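Local coordinates for protein pilin (Clostridioides difficile, PDB 6T8S) that serves as the major subunit of the type IV pilus, probably assembling with many copies of itself into the surface filament, at residues Asn107-Ser112 with Lys131-Val136; Ile73-Lys78 with Thr111-Asp116. All coordinates share one frame; numbering follows the deposited sequence.

Contact 1 (Asn107-Ser112 with Lys131-Val136); sequences NKIYTS and KVLYIV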
loop_
_atom_site.group_PDB
_atom_site.type_symbol
_atom_site.label_atom_id
_atom_site.label_comp_id
_atom_site.label_asym_id
_atom_site.label_seq_id
_atom_site.Cartn_x
_atom_site.Cartn_y
_atom_site.Cartn_z
ATOM N N ASN A 107 0.375 -3.980 12.641
ATOM C CA ASN A 107 -0.329 -2.675 12.713
ATOM C C ASN A 107 -0.069 -1.833 11.460
ATOM O O ASN A 107 -0.144 -0.596 11.558
ATOM C CB ASN A 107 0.071 -1.905 13.974
ATOM C CG ASN A 107 -0.375 -2.595 15.242
ATOM O OD1 ASN A 107 -1.331 -3.366 15.232
ATOM N ND2 ASN A 107 0.321 -2.324 16.332
ATOM N N LYS A 108 0.159 -2.460 10.304
ATOM C CA LYS A 108 0.375 -1.713 9.045
ATOM C C LYS A 108 -0.568 -2.184 7.937
ATOM O O LYS A 108 -0.993 -1.309 7.176
ATOM C CB LYS A 108 1.849 -1.813 8.636
ATOM C CG LYS A 108 2.807 -1.155 9.628
ATOM C CD LYS A 108 3.948 -0.419 8.989
ATOM C CE LYS A 108 4.960 0.132 9.976
ATOM N NZ LYS A 108 4.409 1.263 10.752
ATOM N N ILE A 109 -0.829 -3.489 7.809
ATOM C CA ILE A 109 -1.544 -4.062 6.630
ATOM C C ILE A 109 -2.992 -4.380 7.015
ATOM O O ILE A 109 -3.205 -5.177 7.958
ATOM C CB ILE A 109 -0.816 -5.296 6.065
ATOM C CG1 ILE A 109 0.685 -5.039 5.893
ATOM C CG2 ILE A 109 -1.477 -5.732 4.763
ATOM C CD1 ILE A 109 1.488 -6.299 5.752
ATOM N N TYR A 110 -3.949 -3.807 6.287
ATOM C CA TYR A 110 -5.404 -3.896 6.592
ATOM C C TYR A 110 -6.168 -4.283 5.320
ATOM O O TYR A 110 -5.768 -3.873 4.202
ATOM C CB TYR A 110 -5.869 -2.580 7.235
ATOM C CG TYR A 110 -5.252 -2.318 8.588
ATOM C CD1 TYR A 110 -5.845 -2.783 9.753
ATOM C CD2 TYR A 110 -4.029 -1.674 8.706
ATOM C CE1 TYR A 110 -5.263 -2.574 10.997
ATOM C CE2 TYR A 110 -3.421 -1.479 9.939
ATOM C CZ TYR A 110 -4.044 -1.915 11.096
ATOM O OH TYR A 110 -3.459 -1.743 12.327
ATOM N N THR A 111 -7.244 -5.061 5.488
ATOM C CA THR A 111 -8.140 -5.517 4.390
ATOM C C THR A 111 -9.361 -4.595 4.255
ATOM O O THR A 111 -10.106 -4.761 3.272
ATOM C CB THR A 111 -8.528 -6.983 4.597
ATOM O OG1 THR A 111 -9.152 -7.129 5.871
ATOM C CG2 THR A 111 -7.329 -7.905 4.529
ATOM N N SER A 112 -9.577 -3.660 5.187
ATOM C CA SER A 112 -10.666 -2.649 5.096
ATOM C C SER A 112 -10.284 -1.364 5.832
ATOM O O SER A 112 -9.477 -1.416 6.781
ATOM C CB SER A 112 -11.970 -3.198 5.639
ATOM O OG SER A 112 -11.889 -3.357 7.046
ATOM N N LYS A 131 -9.285 -8.189 -3.767
ATOM C CA LYS A 131 -9.797 -7.144 -2.845
ATOM C C LYS A 131 -8.753 -6.033 -2.684
ATOM O O LYS A 131 -7.539 -6.314 -2.705
ATOM C CB LYS A 131 -10.164 -7.743 -1.487
ATOM C CG LYS A 131 -11.175 -8.881 -1.516
ATOM C CD LYS A 131 -12.543 -8.473 -2.031
ATOM C CE LYS A 131 -13.525 -9.629 -2.064
ATOM N NZ LYS A 131 -14.792 -9.245 -2.733
ATOM N N VAL A 132 -9.218 -4.808 -2.483
ATOM C CA VAL A 132 -8.335 -3.649 -2.194
ATOM C C VAL A 132 -7.643 -3.899 -0.852
ATOM O O VAL A 132 -8.296 -4.367 0.092
ATOM C CB VAL A 132 -9.108 -2.320 -2.219
ATOM C CG1 VAL A 132 -8.189 -1.155 -1.880
ATOM C CG2 VAL A 132 -9.779 -2.101 -3.572
ATOM N N LEU A 133 -6.343 -3.601 -0.795
ATOM C CA LEU A 133 -5.477 -3.777 0.393
ATOM C C LEU A 133 -4.922 -2.403 0.772
ATOM O O LEU A 133 -4.796 -1.539 -0.110
ATOM C CB LEU A 133 -4.344 -4.759 0.051
ATOM C CG LEU A 133 -3.524 -5.266 1.238
ATOM C CD1 LEU A 133 -4.295 -6.271 2.061
ATOM C CD2 LEU A 133 -2.205 -5.877 0.782
ATOM N N TYR A 134 -4.598 -2.222 2.048
ATOM C CA TYR A 134 -4.135 -0.948 2.630
ATOM C C TYR A 134 -2.871 -1.194 3.461
ATOM O O TYR A 134 -2.870 -2.113 4.286
ATOM C CB TYR A 134 -5.261 -0.358 3.478
ATOM C CG TYR A 134 -6.525 -0.100 2.705
ATOM C CD1 TYR A 134 -6.697 1.068 1.978
ATOM C CD2 TYR A 134 -7.528 -1.053 2.661
ATOM C CE1 TYR A 134 -7.869 1.311 1.275
ATOM C CE2 TYR A 134 -8.697 -0.835 1.950
ATOM C CZ TYR A 134 -8.871 0.354 1.266
ATOM O OH TYR A 134 -10.020 0.564 0.550
ATOM N N ILE A 135 -1.827 -0.386 3.245
ATOM C CA ILE A 135 -0.581 -0.452 4.070
ATOM C C ILE A 135 -0.263 0.946 4.605
ATOM O O ILE A 135 -0.023 1.872 3.812
ATOM C CB ILE A 135 0.621 -1.061 3.320
ATOM C CG1 ILE A 135 0.260 -2.344 2.562
ATOM C CG2 ILE A 135 1.747 -1.309 4.316
ATOM C CD1 ILE A 135 1.414 -2.972 1.799
ATOM N N VAL A 136 -0.230 1.083 5.927
ATOM C CA VAL A 136 0.122 2.376 6.577
ATOM C C VAL A 136 1.557 2.745 6.175
ATOM O O VAL A 136 2.456 1.892 6.365
ATOM C CB VAL A 136 -0.016 2.293 8.102
ATOM C CG1 VAL A 136 0.473 3.565 8.770
ATOM C CG2 VAL A 136 -1.455 2.000 8.503
HETATM O O HOH W 1 -10.950 -4.156 0.131
#
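K108 and Y110 meet V136 and Y134 through three backbone hydrogen bonds, which make N107-S112 and K131-V136 a short antiparallel pairing. V136 N donates a hydrogen bond to K108 O at 2.8 Å. Two residues further on, Y110 and Y134 form a hydrogen-bonded pair: Y110 N to Y134 O measures 2.8 Å, whereas the return bond from Y134 N to Y110 O is longer at 3.0 Å and more bent, at 145°. Between these bonds, I109 and I135 make a non-hydrogen-bonded pair. The CA of I135 comes within 3.2 Å of K108 O in a CH···O contact, so that this carbonyl oxygen receives both an N-H and a C-H from the opposite strand.

The arrangement is a worked example of how a type IV pilin head builds its antiparallel sheet against a long N-terminal helix, here 9-37. Strand 128-138 also pairs with strand 78-83, and the two-residue strand 109-110 takes a further pairing on it.

Apolar contacts divide between the two faces. On one, I109 and I135 run alongside each other in the same direction, with I109 CG1 4.2 Å from I135 CG2. With chi1 at -168°, L133 carries its CG opposite its own N, and the branched end comes nearer the other strand than the CB bond alone would suggest, bringing CD1 to 3.9 Å from I109 CG2; L100 and L101 of helix 94-104 also pack on I109. On the face bearing Y110 and Y134, V136 CG2 approaches CE2 of the Y110 ring obliquely at 4.2 Å, while the Y134 ring turns its edge to Y110 O.

Where direct pairing lapses, a water takes over: it donates to V132 O at 2.7 Å and, weakly, to T111 O.

Contact 2 (Ile73-Lys78 with Thr111-Asp116); sequences IKVGNK and TSVTAD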
loop_
_atom_site.group_PDB
_atom_site.type_symbol
_atom_site.label_atom_id
_atom_site.label_comp_id
_atom_site.label_asym_id
_atom_site.label_seq_id
_atom_site.Cartn_x
_atom_site.Cartn_y
_atom_site.Cartn_z
ATOM N N ILE A 73 -4.033 7.708 0.309
ATOM C CA ILE A 73 -5.230 8.198 1.042
ATOM C C ILE A 73 -4.843 8.559 2.476
ATOM O O ILE A 73 -3.877 7.990 3.043
ATOM C CB ILE A 73 -6.385 7.182 0.992
ATOM C CG1 ILE A 73 -6.073 5.907 1.777
ATOM C CG2 ILE A 73 -6.785 6.920 -0.461
ATOM C CD1 ILE A 73 -7.227 4.925 1.869
ATOM N N LYS A 74 -5.622 9.453 3.066
ATOM C CA LYS A 74 -5.500 9.787 4.499
ATOM C C LYS A 74 -6.603 9.021 5.228
ATOM O O LYS A 74 -7.767 9.060 4.767
ATOM C CB LYS A 74 -5.541 11.307 4.672
ATOM C CG LYS A 74 -5.401 11.778 6.109
ATOM C CD LYS A 74 -4.955 13.214 6.228
ATOM C CE LYS A 74 -5.517 13.897 7.458
ATOM N NZ LYS A 74 -5.371 15.370 7.371
ATOM N N VAL A 75 -6.234 8.284 6.266
ATOM C CA VAL A 75 -7.175 7.549 7.159
ATOM C C VAL A 75 -6.930 8.075 8.574
ATOM O O VAL A 75 -5.875 7.778 9.125
ATOM C CB VAL A 75 -6.994 6.026 7.058
ATOM C CG1 VAL A 75 -8.015 5.289 7.914
ATOM C CG2 VAL A 75 -7.077 5.550 5.614
ATOM N N GLY A 76 -7.850 8.887 9.103
ATOM C CA GLY A 76 -7.604 9.677 10.326
ATOM C C GLY A 76 -6.357 10.533 10.177
ATOM O O GLY A 76 -6.330 11.389 9.274
ATOM N N ASN A 77 -5.347 10.295 11.013
ATOM C CA ASN A 77 -4.068 11.052 11.038
ATOM C C ASN A 77 -3.004 10.332 10.193
ATOM O O ASN A 77 -1.899 10.885 10.059
ATOM C CB ASN A 77 -3.568 11.256 12.474
ATOM C CG ASN A 77 -3.418 9.957 13.247
ATOM O OD1 ASN A 77 -4.273 9.075 13.163
ATOM N ND2 ASN A 77 -2.335 9.823 13.997
ATOM N N LYS A 78 -3.316 9.158 9.627
ATOM C CA LYS A 78 -2.316 8.275 8.964
ATOM C C LYS A 78 -2.322 8.479 7.447
ATOM O O LYS A 78 -3.410 8.646 6.865
ATOM C CB LYS A 78 -2.609 6.816 9.318
ATOM C CG LYS A 78 -2.412 6.481 10.792
ATOM C CD LYS A 78 -2.691 5.037 11.098
ATOM C CE LYS A 78 -2.669 4.709 12.577
ATOM N NZ LYS A 78 -3.666 5.517 13.316
ATOM N N THR A 111 -7.244 -5.061 5.488
ATOM C CA THR A 111 -8.140 -5.517 4.390
ATOM C C THR A 111 -9.361 -4.595 4.255
ATOM O O THR A 111 -10.106 -4.761 3.272
ATOM C CB THR A 111 -8.528 -6.983 4.597
ATOM O OG1 THR A 111 -9.152 -7.129 5.871
ATOM C CG2 THR A 111 -7.329 -7.905 4.529
ATOM N N SER A 112 -9.577 -3.660 5.187
ATOM C CA SER A 112 -10.666 -2.649 5.096
ATOM C C SER A 112 -10.284 -1.364 5.832
ATOM O O SER A 112 -9.477 -1.416 6.781
ATOM C CB SER A 112 -11.970 -3.198 5.639
ATOM O OG SER A 112 -11.889 -3.357 7.046
ATOM N N VAL A 113 -10.875 -0.252 5.407
ATOM C CA VAL A 113 -10.786 1.070 6.083
ATOM C C VAL A 113 -12.133 1.765 5.904
ATOM O O VAL A 113 -12.843 1.442 4.929
ATOM C CB VAL A 113 -9.647 1.940 5.518
ATOM C CG1 VAL A 113 -8.283 1.298 5.721
ATOM C CG2 VAL A 113 -9.867 2.280 4.051
ATOM N N THR A 114 -12.458 2.667 6.825
ATOM C CA THR A 114 -13.389 3.805 6.611
ATOM C C THR A 114 -12.518 5.066 6.481
ATOM O O THR A 114 -11.272 4.923 6.532
ATOM C CB THR A 114 -14.457 3.819 7.712
ATOM O OG1 THR A 114 -13.837 4.211 8.936
ATOM C CG2 THR A 114 -15.127 2.471 7.874
ATOM N N ALA A 115 -13.120 6.251 6.303
ATOM C CA ALA A 115 -12.399 7.544 6.178
ATOM C C ALA A 115 -11.699 7.885 7.503
ATOM O O ALA A 115 -10.717 8.665 7.482
ATOM C CB ALA A 115 -13.355 8.637 5.758
ATOM N N ASP A 116 -12.181 7.315 8.614
ATOM C CA ASP A 116 -11.685 7.609 9.983
ATOM C C ASP A 116 -10.774 6.489 10.500
ATOM O O ASP A 116 -9.823 6.830 11.211
ATOM C CB ASP A 116 -12.850 7.815 10.957
ATOM C CG ASP A 116 -13.611 9.114 10.743
ATOM O OD1 ASP A 116 -12.969 10.117 10.362
ATOM O OD2 ASP A 116 -14.841 9.112 10.961
#
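The backbone of I73-K78 ends strand 70-75 and reverses through a type II' beta turn from V75 to K78, a tight hairpin that leads into strand 78-83. V75 and K78 close it with two bonds, V75 N to K78 O at 2.9 Å and K78 N to V75 O at 3.0 Å. G76 occupies the first corner with a positive phi of 55°, a conformation that favours glycine. T111-D116 has no regular secondary structure and brings its C-terminal end to the turn, where the CA atoms of G76 and D116 lie 4.6 Å apart, the closest pair of CA atoms between the two segments. One backbone bond joins the segments: G76 N donates to A115 O, nearly straight at 168° but weak, at 3.3 Å. This bond uses the amide at the turn's first corner, while the V75 and K78 amides serve the hairpin itself.

The side-chain contribution comes largely from two valines and an isoleucine. V75 places CG1 anti to its own nitrogen (chi1 -177°), and that methyl faces the loop backbone, 3.6 Å from T114 O and 4.0 Å from D116 C. Its other branch, CG2, reaches V113 CG1 at 4.4 Å. V113 directs its CB toward the hairpin strand, and its second methyl, CG2, meets I73 CD1 at 4.3 Å. L118, further along the loop, also packs on V75.

T114 turns its CB away from the hairpin, and its OG1 bonds N117 N, a link within the loop. The chemistry is thus one long hydrogen bond beside a few methyl contacts, with no salt bridge across, which is consistent with a loop resting lightly on the hairpin at the protein surface.

Contacts 1 and 2 follow one another along the chain: they share T111 and S112, where the strand paired in contact 1 gives way to the loop of contact 2. Their centres lie 9 Å apart, and both reach the same antiparallel sheet. Y134 bridges them, with its CZ 3.5 Å from V113 CG2 and its CE1 3.7 Å from I73 CD1, so one ring packs against both segments of contact 2. Two residues on from Y134, V136 CG2 lies 4.2 Å from K78 CD. Contact 1 buries 474 Å² and contact 2 only 224 Å², which marks a passage from partly buried strand pairing to surface loop.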